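Local atomic coordinates of beta-glucosidase (Saccharopolyspora erythraea D, PDB entry 5M6G), a protein that probably hydrolyses terminal, non-reducing beta-D-glucosyl residues to release beta-D-glucose, as a member of glycosyl hydrolase family 3. Residues 124-134 with 168-179. Sequence-based numbering, arbitrary orientation.
Sequences LIYGVDAVHGH and EVAATGIDWSFA. With MG (magnesium ion), chain F; SOR (sorbitol), chain L.
Val128 and Ser177 pair as parallel neighbours, as do Gly127 and Trp176, joining strand 125-128 to strand 176-177 in the TIM-barrel-like N-terminal domain of this family 3 glycosidase; the chain between them runs through helix 155-170, making the pair a beta-alpha-beta crossover. Val128 O takes the backbone N-H of Phe178 at 2.8 Å, whereas Val128 N reaches Trp176 O only weakly. With chi1 178° swinging it away from the backbone N, Ser177 OG reaches past the end of strand 125-128 and donates to Ala130 O from above the carbonyl plane. On the helix side, Ile174 lays CG2 against Val128 CG1 at 3.6 Å and CG1 against Tyr126 CD1.

The His134 side chain crosses that of Val169 at about a right angle. Val169 CG2 sits over one face of the His134 ring, a CH-pi contact 3.7 Å from its centroid. His134 NE2 donates nearly in the ring plane to Thr172 OG1 (3.1 Å). That hydroxyl in turn donates to Val169 O on a lone pair, which fixes its rotation. Replacing His134 by an alanine would remove the ring, which would probably leave Thr172 OG1 without this donor and open a gap beside Val169 CG2.

At the C-terminal ends of the strands, Asp129 grips sorbitol with both carboxylate oxygens, OD1 on O2 and OD2 on O4, and Phe178 CB lies 3.5 Å from Asp129 OD1; Lys231 binds both Phe178 O and the sugar alcohol. At the other end Asp175 splits its work: OD2 accepts Tyr126 N through its anti lone pair and also meets Tyr108, while OD1 joins Gly173 O and four waters around a magnesium ion, with Gly173 O 2.0 Å from the metal.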
ATOM      1  N   LEU A 124     -12.497  -1.200 -20.602  1.00 14.09           N
ATOM      2  CA  LEU A 124     -11.626  -0.433 -19.727  1.00 16.97           C
ATOM      3  C   LEU A 124     -11.030  -1.333 -18.650  1.00 17.13           C
ATOM      4  O   LEU A 124     -11.646  -2.313 -18.220  1.00 14.26           O
ATOM      5  CB  LEU A 124     -12.436   0.680 -19.070  1.00 15.28           C
ATOM      6  CG  LEU A 124     -11.759   1.935 -18.565  1.00 19.96           C
ATOM      7  CD1 LEU A 124     -11.194   2.709 -19.733  1.00 14.29           C
ATOM      8  CD2 LEU A 124     -12.812   2.752 -17.838  1.00 17.63           C
ATOM      9  N   ILE A 125      -9.824  -0.989 -18.198  1.00 12.68           N
ATOM     10  CA  ILE A 125      -9.263  -1.547 -16.969  1.00 13.85           C
ATOM     11  C   ILE A 125      -9.215  -0.417 -15.948  1.00 11.40           C
ATOM     12  O   ILE A 125      -8.835   0.716 -16.276  1.00 11.50           O
ATOM     13  CB  ILE A 125      -7.880  -2.197 -17.207  1.00 14.85           C
ATOM     14  CG1 ILE A 125      -7.445  -3.052 -16.010  1.00 13.76           C
ATOM     15  CG2 ILE A 125      -6.801  -1.159 -17.546  1.00 10.79           C
ATOM     16  CD1 ILE A 125      -6.166  -3.845 -16.271  1.00 10.21           C
ATOM     17  N   TYR A 126      -9.677  -0.693 -14.733  1.00 11.85           N
ATOM     18  CA  TYR A 126      -9.784   0.324 -13.698  1.00 11.25           C
ATOM     19  C   TYR A 126      -8.799  -0.004 -12.583  1.00 10.85           C
ATOM     20  O   TYR A 126      -8.763  -1.138 -12.105  1.00 12.34           O
ATOM     21  CB  TYR A 126     -11.214   0.395 -13.144  1.00 13.50           C
ATOM     22  CG  TYR A 126     -11.562   1.712 -12.484  1.00 15.20           C
ATOM     23  CD1 TYR A 126     -11.010   2.068 -11.249  1.00 15.69           C
ATOM     24  CD2 TYR A 126     -12.439   2.607 -13.095  1.00 15.24           C
ATOM     25  CE1 TYR A 126     -11.329   3.272 -10.645  1.00 13.65           C
ATOM     26  CE2 TYR A 126     -12.762   3.816 -12.498  1.00 14.63           C
ATOM     27  CZ  TYR A 126     -12.205   4.143 -11.270  1.00 15.32           C
ATOM     28  OH  TYR A 126     -12.523   5.348 -10.683  1.00 13.96           O
ATOM     29  N   GLY A 127      -7.995   0.984 -12.185  1.00 11.03           N
ATOM     30  CA  GLY A 127      -7.016   0.803 -11.122  1.00  8.41           C
ATOM     31  C   GLY A 127      -7.310   1.612  -9.872  1.00 13.68           C
ATOM     32  O   GLY A 127      -8.010   2.627  -9.933  1.00 13.81           O
ATOM     33  N   VAL A 128      -6.788   1.174  -8.727  1.00  9.80           N
ATOM     34  CA  VAL A 128      -7.047   1.842  -7.459  1.00  9.20           C
ATOM     35  C   VAL A 128      -5.930   1.453  -6.503  1.00 11.94           C
ATOM     36  O   VAL A 128      -5.305   0.405  -6.655  1.00 10.93           O
ATOM     37  CB  VAL A 128      -8.436   1.437  -6.901  1.00 10.48           C
ATOM     38  CG1 VAL A 128      -8.421   0.001  -6.389  1.00 10.43           C
ATOM     39  CG2 VAL A 128      -8.874   2.380  -5.801  1.00 13.61           C
ATOM     40  N   ASP A 129      -5.699   2.285  -5.489  1.00 11.01           N
ATOM     41  CA  ASP A 129      -4.828   1.894  -4.376  1.00 12.79           C
ATOM     42  C   ASP A 129      -5.653   1.085  -3.382  1.00 12.75           C
ATOM     43  O   ASP A 129      -6.375   1.643  -2.554  1.00 12.58           O
ATOM     44  CB  ASP A 129      -4.209   3.107  -3.691  1.00 12.54           C
ATOM     45  CG  ASP A 129      -3.281   3.883  -4.602  1.00 17.56           C
ATOM     46  OD1 ASP A 129      -2.126   3.437  -4.806  1.00 17.21           O
ATOM     47  OD2 ASP A 129      -3.710   4.942  -5.105  1.00 17.41           O
ATOM     48  N   ALA A 130      -5.580  -0.237  -3.484  1.00 10.93           N
ATOM     49  CA  ALA A 130      -6.099  -1.124  -2.450  1.00 13.34           C
ATOM     50  C   ALA A 130      -4.871  -1.720  -1.773  1.00 11.76           C
ATOM     51  O   ALA A 130      -4.461  -2.842  -2.071  1.00 12.42           O
ATOM     52  CB  ALA A 130      -7.035  -2.202  -3.025  1.00 10.35           C
ATOM     53  N   VAL A 131      -4.273  -0.940  -0.858  1.00 11.03           N
ATOM     54  CA  VAL A 131      -2.958  -1.261  -0.297  1.00 12.12           C
ATOM     55  C   VAL A 131      -3.009  -1.831   1.125  1.00 15.29           C
ATOM     56  O   VAL A 131      -1.973  -2.303   1.625  1.00 14.54           O
ATOM     57  CB  VAL A 131      -2.031  -0.026  -0.329  1.00 13.81           C
ATOM     58  CG1 VAL A 131      -1.799   0.408  -1.757  1.00 13.30           C
ATOM     59  CG2 VAL A 131      -2.635   1.118   0.481  1.00 14.89           C
ATOM     60  N   HIS A 132      -4.159  -1.778   1.806  1.00 14.15           N
ATOM     61  CA  HIS A 132      -4.326  -2.544   3.043  1.00 14.41           C
ATOM     62  C   HIS A 132      -5.828  -2.813   3.170  1.00 17.88           C
ATOM     63  O   HIS A 132      -6.524  -2.352   4.073  1.00 12.29           O
ATOM     64  CB  HIS A 132      -3.724  -1.872   4.285  1.00 12.25           C
ATOM     65  CG  HIS A 132      -4.279  -0.515   4.623  1.00 14.88           C
ATOM     66  ND1 HIS A 132      -4.431  -0.085   5.928  1.00 12.83           N
ATOM     67  CD2 HIS A 132      -4.667   0.521   3.843  1.00 13.24           C
ATOM     68  CE1 HIS A 132      -4.886   1.154   5.934  1.00  9.28           C
ATOM     69  NE2 HIS A 132      -5.051   1.541   4.680  1.00 12.58           N
ATOM     70  N   GLY A 133      -6.320  -3.621   2.232  1.00 13.05           N
ATOM     71  CA  GLY A 133      -7.740  -3.711   1.963  1.00 11.53           C
ATOM     72  C   GLY A 133      -8.128  -2.745   0.861  1.00 14.29           C
ATOM     73  O   GLY A 133      -7.300  -2.021   0.302  1.00 11.16           O
ATOM     74  N   HIS A 134      -9.425  -2.747   0.532  1.00 12.69           N
ATOM     75  CA  HIS A 134      -9.990  -1.819  -0.453  1.00 13.35           C
ATOM     76  C   HIS A 134     -10.234  -0.472   0.240  1.00 13.43           C
ATOM     77  O   HIS A 134     -11.364  -0.041   0.479  1.00 12.98           O
ATOM     78  CB  HIS A 134     -11.258  -2.420  -1.051  1.00 13.46           C
ATOM     79  CG  HIS A 134     -11.682  -1.802  -2.346  1.00 10.30           C
ATOM     80  ND1 HIS A 134     -11.053  -0.704  -2.885  1.00 13.04           N
ATOM     81  CD2 HIS A 134     -12.684  -2.121  -3.199  1.00 11.12           C
ATOM     82  CE1 HIS A 134     -11.638  -0.382  -4.028  1.00 11.62           C
ATOM     83  NE2 HIS A 134     -12.633  -1.228  -4.240  1.00 12.39           N
ATOM     84  N   GLU A 168     -12.894  -8.039  -2.194  1.00 11.56           N
ATOM     85  CA  GLU A 168     -13.616  -6.802  -1.916  1.00 14.06           C
ATOM     86  C   GLU A 168     -13.443  -5.799  -3.046  1.00 13.91           C
ATOM     87  O   GLU A 168     -14.352  -5.000  -3.308  1.00 13.73           O
ATOM     88  CB  GLU A 168     -13.169  -6.223  -0.565  1.00 11.60           C
ATOM     89  CG  GLU A 168     -13.418  -7.214   0.557  1.00 12.82           C
ATOM     90  CD  GLU A 168     -13.453  -6.582   1.940  1.00 18.06           C
ATOM     91  OE1 GLU A 168     -13.414  -5.340   2.051  1.00 14.63           O
ATOM     92  OE2 GLU A 168     -13.532  -7.346   2.913  1.00 14.62           O
ATOM     93  N   VAL A 169     -12.301  -5.846  -3.732  1.00 13.32           N
ATOM     94  CA  VAL A 169     -12.081  -4.986  -4.891  1.00 12.14           C
ATOM     95  C   VAL A 169     -12.925  -5.469  -6.065  1.00 11.13           C
ATOM     96  O   VAL A 169     -13.597  -4.677  -6.734  1.00 12.38           O
ATOM     97  CB  VAL A 169     -10.577  -4.933  -5.237  1.00 12.04           C
ATOM     98  CG1 VAL A 169     -10.343  -4.251  -6.600  1.00  9.48           C
ATOM     99  CG2 VAL A 169      -9.818  -4.217  -4.132  1.00 12.47           C
ATOM    100  N   ALA A 170     -12.919  -6.776  -6.317  1.00 11.12           N
ATOM    101  CA  ALA A 170     -13.662  -7.308  -7.456  1.00 13.33           C
ATOM    102  C   ALA A 170     -15.160  -7.089  -7.295  1.00 14.92           C
ATOM    103  O   ALA A 170     -15.881  -6.982  -8.295  1.00 14.89           O
ATOM    104  CB  ALA A 170     -13.351  -8.794  -7.641  1.00 13.03           C
ATOM    105  N   ALA A 171     -15.637  -7.006  -6.047  1.00 15.59           N
ATOM    106  CA  ALA A 171     -17.035  -6.682  -5.783  1.00 14.13           C
ATOM    107  C   ALA A 171     -17.411  -5.326  -6.358  1.00 14.78           C
ATOM    108  O   ALA A 171     -18.567  -5.114  -6.739  1.00 16.20           O
ATOM    109  CB  ALA A 171     -17.302  -6.699  -4.276  1.00 13.70           C
ATOM    110  N   THR A 172     -16.458  -4.403  -6.432  1.00 14.14           N
ATOM    111  CA  THR A 172     -16.703  -3.093  -7.009  1.00 12.94           C
ATOM    112  C   THR A 172     -16.359  -3.045  -8.491  1.00 14.05           C
ATOM    113  O   THR A 172     -16.463  -1.977  -9.103  1.00 18.58           O
ATOM    114  CB  THR A 172     -15.904  -2.012  -6.258  1.00 16.05           C
ATOM    115  OG1 THR A 172     -14.499  -2.188  -6.475  1.00 14.84           O
ATOM    116  CG2 THR A 172     -16.182  -2.068  -4.752  1.00 14.36           C
ATOM    117  N   GLY A 173     -15.946  -4.166  -9.083  1.00 16.49           N
ATOM    118  CA  GLY A 173     -15.597  -4.220 -10.487  1.00 14.94           C
ATOM    119  C   GLY A 173     -14.142  -3.904 -10.780  1.00 15.56           C
ATOM    120  O   GLY A 173     -13.591  -4.419 -11.756  1.00 13.71           O
ATOM    121  N   ILE A 174     -13.512  -3.077  -9.942  1.00 13.16           N
ATOM    122  CA  ILE A 174     -12.147  -2.629 -10.193  1.00 13.75           C
ATOM    123  C   ILE A 174     -11.232  -3.832 -10.372  1.00 13.58           C
ATOM    124  O   ILE A 174     -11.347  -4.841  -9.664  1.00 13.73           O
ATOM    125  CB  ILE A 174     -11.702  -1.708  -9.043  1.00 18.45           C
ATOM    126  CG1 ILE A 174     -12.562  -0.435  -9.054  1.00 13.69           C
ATOM    127  CG2 ILE A 174     -10.205  -1.393  -9.138  1.00 14.27           C
ATOM    128  CD1 ILE A 174     -12.327   0.513  -7.869  1.00 11.32           C
ATOM    129  N   ASP A 175     -10.334  -3.739 -11.353  1.00 12.10           N
ATOM    130  CA  ASP A 175      -9.612  -4.885 -11.874  1.00 10.28           C
ATOM    131  C   ASP A 175      -8.186  -4.986 -11.383  1.00  9.84           C
ATOM    132  O   ASP A 175      -7.531  -5.989 -11.668  1.00 12.52           O
ATOM    133  CB  ASP A 175      -9.579  -4.812 -13.404  1.00 14.88           C
ATOM    134  CG  ASP A 175     -10.938  -4.544 -13.971  1.00 17.26           C
ATOM    135  OD1 ASP A 175     -11.780  -5.455 -13.847  1.00 16.19           O
ATOM    136  OD2 ASP A 175     -11.170  -3.428 -14.476  1.00 13.98           O
ATOM    137  N   TRP A 176      -7.699  -3.982 -10.668  1.00 11.76           N
ATOM    138  CA  TRP A 176      -6.264  -3.726 -10.621  1.00 10.11           C
ATOM    139  C   TRP A 176      -5.976  -2.884  -9.393  1.00 12.02           C
ATOM    140  O   TRP A 176      -6.520  -1.783  -9.266  1.00 12.55           O
ATOM    141  CB  TRP A 176      -5.852  -3.007 -11.919  1.00 10.69           C
ATOM    142  CG  TRP A 176      -4.412  -2.606 -12.087  1.00 11.00           C
ATOM    143  CD1 TRP A 176      -3.334  -2.944 -11.303  1.00 12.35           C
ATOM    144  CD2 TRP A 176      -3.902  -1.763 -13.132  1.00 10.94           C
ATOM    145  NE1 TRP A 176      -2.180  -2.365 -11.816  1.00 11.18           N
ATOM    146  CE2 TRP A 176      -2.508  -1.629 -12.929  1.00 10.54           C
ATOM    147  CE3 TRP A 176      -4.495  -1.108 -14.225  1.00 11.25           C
ATOM    148  CZ2 TRP A 176      -1.698  -0.874 -13.784  1.00 13.11           C
ATOM    149  CZ3 TRP A 176      -3.691  -0.357 -15.074  1.00 11.88           C
ATOM    150  CH2 TRP A 176      -2.305  -0.249 -14.850  1.00 13.04           C
ATOM    151  N   SER A 177      -5.166  -3.410  -8.476  1.00 10.62           N
ATOM    152  CA  SER A 177      -4.729  -2.659  -7.309  1.00 11.86           C
ATOM    153  C   SER A 177      -3.264  -2.286  -7.456  1.00 11.68           C
ATOM    154  O   SER A 177      -2.457  -3.084  -7.940  1.00 13.05           O
ATOM    155  CB  SER A 177      -4.913  -3.448  -6.012  1.00 12.91           C
ATOM    156  OG  SER A 177      -4.433  -2.692  -4.910  1.00 11.22           O
ATOM    157  N   PHE A 178      -2.926  -1.069  -7.028  1.00 11.46           N
ATOM    158  CA  PHE A 178      -1.538  -0.606  -7.005  1.00 11.22           C
ATOM    159  C   PHE A 178      -0.895  -1.103  -5.709  1.00 11.62           C
ATOM    160  O   PHE A 178      -0.594  -0.347  -4.788  1.00 12.64           O
ATOM    161  CB  PHE A 178      -1.486   0.910  -7.142  1.00 12.00           C
ATOM    162  CG  PHE A 178      -2.249   1.441  -8.353  1.00 14.22           C
ATOM    163  CD1 PHE A 178      -2.099   0.855  -9.600  1.00 12.06           C
ATOM    164  CD2 PHE A 178      -3.114   2.522  -8.229  1.00 14.57           C
ATOM    165  CE1 PHE A 178      -2.800   1.345 -10.711  1.00 14.04           C
ATOM    166  CE2 PHE A 178      -3.813   3.018  -9.322  1.00 15.86           C
ATOM    167  CZ  PHE A 178      -3.661   2.425 -10.570  1.00 13.64           C
ATOM    168  N   ALA A 179      -0.711  -2.419  -5.654  1.00 11.73           N
ATOM    169  CA  ALA A 179      -0.226  -3.120  -4.469  1.00 12.91           C
ATOM    170  C   ALA A 179       0.320  -4.476  -4.906  1.00 11.66           C
ATOM    171  O   ALA A 179      -0.218  -5.086  -5.839  1.00 16.11           O
ATOM    172  CB  ALA A 179      -1.361  -3.297  -3.430  1.00  9.59           C
TER
HETATM  173 MG    MG F 705     -13.342  -6.266 -12.604  1.00 21.23          MG
HETATM  174  C1  SOR L 711       1.719   5.159  -5.452  1.00 25.88           C
HETATM  175  C2  SOR L 711       0.218   5.289  -5.639  1.00 38.96           C
HETATM  176  C3  SOR L 711      -0.092   6.679  -6.187  1.00 43.25           C
HETATM  177  C4  SOR L 711      -1.579   6.999  -6.062  1.00 31.59           C
HETATM  178  C5  SOR L 711      -1.869   8.503  -6.055  1.00 40.79           C
HETATM  179  C6  SOR L 711      -3.301   8.708  -5.571  1.00 25.74           C
HETATM  180  O1  SOR L 711       2.015   4.176  -4.489  1.00 22.27           O
HETATM  181  O2  SOR L 711      -0.239   4.294  -6.539  1.00 26.60           O
HETATM  182  O3  SOR L 711       0.292   6.717  -7.536  1.00 35.74           O
HETATM  183  O4  SOR L 711      -2.289   6.386  -7.120  1.00 40.21           O
HETATM  184  O5  SOR L 711      -0.960   9.219  -5.228  1.00 37.75           O
HETATM  185  O6  SOR L 711      -3.499  10.046  -5.164  1.00 35.41           O
HETATM  186  O   HOH W   1     -10.827  -4.613   2.055  1.00 12.39           O
HETATM  187  O   HOH W   2     -12.280  -7.082 -10.937  1.00 15.20           O
HETATM  188  O   HOH W   3     -14.411  -5.982 -14.488  1.00 20.70           O
HETATM  189  O   HOH W   4     -13.066  -8.032 -13.538  1.00 20.53           O
HETATM  190  O   HOH W   5     -15.035  -7.167 -11.919  1.00 24.75           O